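Local coordinates for uncharacterized protein RPA4348 (Rhodopseudomonas palustris, PDB 3DM8) that is of unknown function but belongs to the SnoaL-like, NTF2-related family and has been proposed to be an isomerase, at residues M1-H4 / S5-F9; S91-A95 / G96-P100. All coordinates share one frame; numbering follows the deposited sequence.

Interaction 1: M1-H4 / S5-F9; sequences MTEH and SLWRF
The H4 ring meets the first turn of the helix edge-on. H4 ND1 accepts from L6 N at 2.9 Å, with the donor near the ring plane and the N-H pointing nearly straight at the nitrogen (163°). This is an N-cap bond made by a histidine. CG lies anti to the backbone N (chi1 -159°), which turns the ring beside the helix start. L6 CB follows the bond in, 3.4 Å from H4 ND1. The other ring nitrogen, NE2, bonds to G80 O, so both nitrogens are held. That pattern is consistent with the proton on NE2.

The W7 indole has L6 CD2 over one face, toward the rim. E3 CG sits at its edge, and W7 CD1 reaches H4 CB at 3.6 Å. S5 OG lies at the edge of the R8 guanidinium, in its plane, and takes a bond from R8 NH2 at 2.9 Å (172°). NH2 also bonds to G114 O.

The E3 chain is extended and lays its carboxylate beside the first turn. E3 OE2 is 3.5 Å from R8 CG, so E3 meets the aliphatic part of R8 and not its charge. OE1 has a long, weak ion pair with R11. A water donates to E3 O and has a weak link to S5 OG. H4 O takes weak backbone bonds from W7 N and R8 N.

H4, L6 and W7 pack on strand 67-79. S5 and L6 touch strand 100-112. R8 and F9 lean on helix 23-28, and F9 also meets strand 115-123.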
loop_
_atom_site.group_PDB
_atom_site.type_symbol
_atom_site.label_atom_id
_atom_site.label_comp_id
_atom_site.label_asym_id
_atom_site.label_seq_id
_atom_site.Cartn_x
_atom_site.Cartn_y
_atom_site.Cartn_z
ATOM N N MET A 1 -22.794 -14.469 -9.838
ATOM C CA MET A 1 -22.457 -13.019 -10.021
ATOM C C MET A 1 -21.069 -12.869 -10.612
ATOM O O MET A 1 -20.071 -13.307 -10.036
ATOM C CB MET A 1 -22.543 -12.274 -8.698
ATOM C CG MET A 1 -22.206 -10.806 -8.805
ATOM S SD MET A 1 -20.562 -10.478 -8.132
ATOM C CE MET A 1 -20.709 -11.279 -6.514
ATOM N N THR A 2 -21.019 -12.190 -11.749
ATOM C CA THR A 2 -19.832 -12.239 -12.585
ATOM C C THR A 2 -19.133 -10.904 -12.926
ATOM O O THR A 2 -18.111 -10.967 -13.621
ATOM C CB THR A 2 -20.132 -13.009 -13.883
ATOM O OG1 THR A 2 -21.071 -12.265 -14.651
ATOM C CG2 THR A 2 -20.725 -14.403 -13.557
ATOM N N GLU A 3 -19.629 -9.739 -12.461
ATOM C CA GLU A 3 -18.815 -8.481 -12.519
ATOM C C GLU A 3 -18.564 -7.852 -11.161
ATOM O O GLU A 3 -19.430 -7.229 -10.552
ATOM C CB GLU A 3 -19.329 -7.360 -13.426
ATOM C CG GLU A 3 -18.165 -6.313 -13.608
ATOM C CD GLU A 3 -18.551 -4.945 -14.166
ATOM O OE1 GLU A 3 -17.623 -4.195 -14.611
ATOM O OE2 GLU A 3 -19.748 -4.589 -14.130
ATOM N N HIS A 4 -17.317 -7.974 -10.752
ATOM C CA HIS A 4 -16.920 -7.591 -9.413
ATOM C C HIS A 4 -17.183 -6.100 -9.161
ATOM O O HIS A 4 -16.952 -5.258 -10.006
ATOM C CB HIS A 4 -15.459 -7.957 -9.180
ATOM C CG HIS A 4 -15.098 -8.061 -7.735
ATOM N ND1 HIS A 4 -14.888 -6.957 -6.956
ATOM C CD2 HIS A 4 -14.936 -9.134 -6.921
ATOM C CE1 HIS A 4 -14.607 -7.335 -5.720
ATOM N NE2 HIS A 4 -14.615 -8.658 -5.677
ATOM N N SER A 5 -17.652 -5.828 -7.952
ATOM C CA SER A 5 -17.943 -4.473 -7.469
ATOM C C SER A 5 -16.748 -3.566 -7.551
ATOM O O SER A 5 -16.899 -2.339 -7.641
ATOM C CB SER A 5 -18.483 -4.508 -6.029
ATOM O OG SER A 5 -19.796 -5.092 -6.013
ATOM N N LEU A 6 -15.564 -4.150 -7.519
ATOM C CA LEU A 6 -14.336 -3.312 -7.603
ATOM C C LEU A 6 -14.284 -2.584 -8.972
ATOM O O LEU A 6 -13.955 -1.391 -9.084
ATOM C CB LEU A 6 -13.095 -4.165 -7.421
ATOM C CG LEU A 6 -11.764 -3.432 -7.603
ATOM C CD1 LEU A 6 -11.612 -2.354 -6.513
ATOM C CD2 LEU A 6 -10.529 -4.396 -7.700
ATOM N N TRP A 7 -14.618 -3.342 -10.000
ATOM C CA TRP A 7 -14.611 -2.812 -11.382
ATOM C C TRP A 7 -15.690 -1.728 -11.565
ATOM O O TRP A 7 -15.495 -0.708 -12.272
ATOM C CB TRP A 7 -14.715 -3.936 -12.431
ATOM C CG TRP A 7 -13.713 -5.067 -12.176
ATOM C CD1 TRP A 7 -13.984 -6.388 -12.090
ATOM C CD2 TRP A 7 -12.312 -4.929 -11.946
ATOM N NE1 TRP A 7 -12.823 -7.099 -11.843
ATOM C CE2 TRP A 7 -11.790 -6.219 -11.724
ATOM C CE3 TRP A 7 -11.452 -3.837 -11.887
ATOM C CZ2 TRP A 7 -10.441 -6.446 -11.471
ATOM C CZ3 TRP A 7 -10.097 -4.067 -11.649
ATOM C CH2 TRP A 7 -9.609 -5.352 -11.456
ATOM N N ARG A 8 -16.831 -1.962 -10.941
ATOM C CA ARG A 8 -17.950 -0.999 -10.992
ATOM C C ARG A 8 -17.571 0.299 -10.293
ATOM O O ARG A 8 -17.859 1.415 -10.766
ATOM C CB ARG A 8 -19.228 -1.585 -10.413
ATOM C CG ARG A 8 -19.750 -2.779 -11.147
ATOM C CD ARG A 8 -21.051 -3.254 -10.552
ATOM N NE ARG A 8 -20.944 -3.427 -9.110
ATOM C CZ ARG A 8 -21.656 -2.744 -8.213
ATOM N NH1 ARG A 8 -22.551 -1.852 -8.605
ATOM N NH2 ARG A 8 -21.487 -2.981 -6.928
ATOM N N PHE A 9 -16.892 0.142 -9.163
ATOM C CA PHE A 9 -16.416 1.292 -8.398
ATOM C C PHE A 9 -15.363 2.042 -9.187
ATOM O O PHE A 9 -15.360 3.260 -9.249
ATOM C CB PHE A 9 -15.847 0.844 -7.042
ATOM C CG PHE A 9 -15.083 1.893 -6.332
ATOM C CD1 PHE A 9 -15.699 3.018 -5.847
ATOM C CD2 PHE A 9 -13.752 1.714 -6.072
ATOM C CE1 PHE A 9 -14.983 4.001 -5.192
ATOM C CE2 PHE A 9 -13.039 2.694 -5.379
ATOM C CZ PHE A 9 -13.659 3.841 -4.968
HETATM O O HOH W 1 -21.078 -7.332 -8.096
#

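Interaction 2: S91-A95 / G96-P100; sequences SLTAA and GTNRP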
loop_
_atom_site.group_PDB
_atom_site.type_symbol
_atom_site.label_atom_id
_atom_site.label_comp_id
_atom_site.label_asym_id
_atom_site.label_seq_id
_atom_site.Cartn_x
_atom_site.Cartn_y
_atom_site.Cartn_z
ATOM N N SER A 91 -1.226 7.696 -13.765
ATOM C CA SER A 91 -0.464 8.797 -14.365
ATOM C C SER A 91 -1.418 9.942 -14.547
ATOM O O SER A 91 -2.438 9.810 -15.194
ATOM C CB SER A 91 0.152 8.437 -15.720
ATOM O OG SER A 91 0.857 7.211 -15.635
ATOM N N LEU A 92 -1.081 11.045 -13.927
ATOM C CA LEU A 92 -1.938 12.207 -13.992
ATOM C C LEU A 92 -1.259 13.503 -14.217
ATOM O O LEU A 92 -0.027 13.659 -14.119
ATOM C CB LEU A 92 -2.827 12.293 -12.775
ATOM C CG LEU A 92 -2.028 12.457 -11.492
ATOM C CD1 LEU A 92 -1.686 13.949 -11.189
ATOM C CD2 LEU A 92 -2.757 11.687 -10.306
ATOM N N THR A 93 -2.107 14.472 -14.509
ATOM C CA THR A 93 -1.621 15.822 -14.529
ATOM C C THR A 93 -2.476 16.713 -13.628
ATOM O O THR A 93 -3.725 16.643 -13.569
ATOM C CB THR A 93 -1.349 16.376 -15.943
ATOM O OG1 THR A 93 -2.149 17.544 -16.222
ATOM C CG2 THR A 93 -1.583 15.282 -17.030
ATOM N N ALA A 94 -1.726 17.512 -12.910
ATOM C CA ALA A 94 -2.253 18.481 -11.968
ATOM C C ALA A 94 -2.919 19.657 -12.651
ATOM O O ALA A 94 -2.381 20.265 -13.590
ATOM C CB ALA A 94 -1.159 18.942 -11.060
ATOM N N ALA A 95 -4.107 19.979 -12.154
ATOM C CA ALA A 95 -4.851 21.134 -12.638
ATOM C C ALA A 95 -4.035 22.407 -12.536
ATOM O O ALA A 95 -3.353 22.668 -11.552
ATOM C CB ALA A 95 -6.201 21.307 -11.877
ATOM N N GLY A 96 -4.179 23.217 -13.571
ATOM C CA GLY A 96 -3.601 24.555 -13.625
ATOM C C GLY A 96 -2.126 24.609 -13.950
ATOM O O GLY A 96 -1.676 25.349 -14.838
ATOM N N THR A 97 -1.369 23.850 -13.187
ATOM C CA THR A 97 0.075 23.882 -13.321
ATOM C C THR A 97 0.494 22.887 -14.365
ATOM O O THR A 97 1.575 22.989 -14.916
ATOM C CB THR A 97 0.789 23.450 -12.047
ATOM O OG1 THR A 97 0.364 22.148 -11.696
ATOM C CG2 THR A 97 0.484 24.441 -10.876
ATOM N N ASN A 98 -0.409 21.965 -14.616
ATOM C CA ASN A 98 -0.212 20.844 -15.548
ATOM C C ASN A 98 1.019 19.953 -15.210
ATOM O O ASN A 98 1.628 19.292 -16.062
ATOM C CB ASN A 98 -0.106 21.381 -16.982
ATOM C CG ASN A 98 -1.484 21.760 -17.571
ATOM O OD1 ASN A 98 -2.502 21.697 -16.869
ATOM N ND2 ASN A 98 -1.520 22.138 -18.839
ATOM N N ARG A 99 1.386 19.977 -13.962
ATOM C CA ARG A 99 2.488 19.128 -13.482
ATOM C C ARG A 99 2.164 17.611 -13.705
ATOM O O ARG A 99 1.128 17.153 -13.272
ATOM C CB ARG A 99 2.703 19.435 -11.987
ATOM C CG ARG A 99 3.857 18.683 -11.359
ATOM C CD ARG A 99 5.093 18.917 -12.190
ATOM N NE ARG A 99 6.290 18.396 -11.537
ATOM C CZ ARG A 99 7.525 18.624 -11.976
ATOM N NH1 ARG A 99 7.709 19.358 -13.059
ATOM N NH2 ARG A 99 8.571 18.119 -11.337
ATOM N N PRO A 100 3.030 16.840 -14.396
ATOM C CA PRO A 100 2.790 15.412 -14.394
ATOM C C PRO A 100 3.210 14.706 -13.152
ATOM O O PRO A 100 4.303 14.906 -12.613
ATOM C CB PRO A 100 3.645 14.880 -15.550
ATOM C CG PRO A 100 4.245 16.012 -16.186
ATOM C CD PRO A 100 4.116 17.205 -15.314
#
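This is the end of a beta-hairpin, where strand 83-94 turns back into strand 100-112. T93 and P100 form an antiparallel non-hydrogen-bonded pair, with their side chains on the same face. One step nearer the turn, A94 N donates to R99 O at 2.9 Å and almost straight (174°). The carbonyl of R99 also receives a CA-H...O contact, T93 CA to R99 O at 3.3 Å. P100 CA makes a like contact with L92 O.

Beyond this the chain curls tightly. T97 N bonds weakly to A95 O at 2.8 Å, two residues back. With G96 at phi 79°, psi -52°, this is a classic gamma turn, and the positive phi favours glycine. N98 N then reaches back to A94 O at 2.8 Å, a weak and bent bond.

T97 OG1 is placed between its own backbone N and carbonyl carbon. There T97 OG1 accepts weakly from R99 N at 3.3 Å, an ST turn. The same T97 OG1 rests 3.6 Å from A94 CB, and R99 CB lies 4.0 Å from A94 CB. The R99 chain bends at chi2 and leads away from the strand, where its NE bonds to Q131 O on helix 125-133.

L92 is buried and packs on V67, I101 and V103, while T93 touches Y70. The loop residues are mostly exposed. The arrangement is that of an antiparallel hairpin with an irregular, glycine-containing turn, joining two neighbouring strands of the curved sheet in this NTF2-like fold.

From the N terminus, interaction 1 comes first: residues 1-9 bring the leading segment into helix 5-19. It closes no long loop. Interaction 2 follows much later and closes the short loop between strands 83-94 and 100-112. The two are in series and neither nest nor cross. Their centres are 29 Å apart, on opposite sides of the chain's centre, and their nearest atoms are about 14 Å apart. Strand 67-79 spans both: L79 meets the helix start, while V67 and Y70 meet the hairpin. Strand 100-112 does likewise, with F111 touching S5 and I101 touching L92. The two contacts thus lie at opposite ends of these two strands.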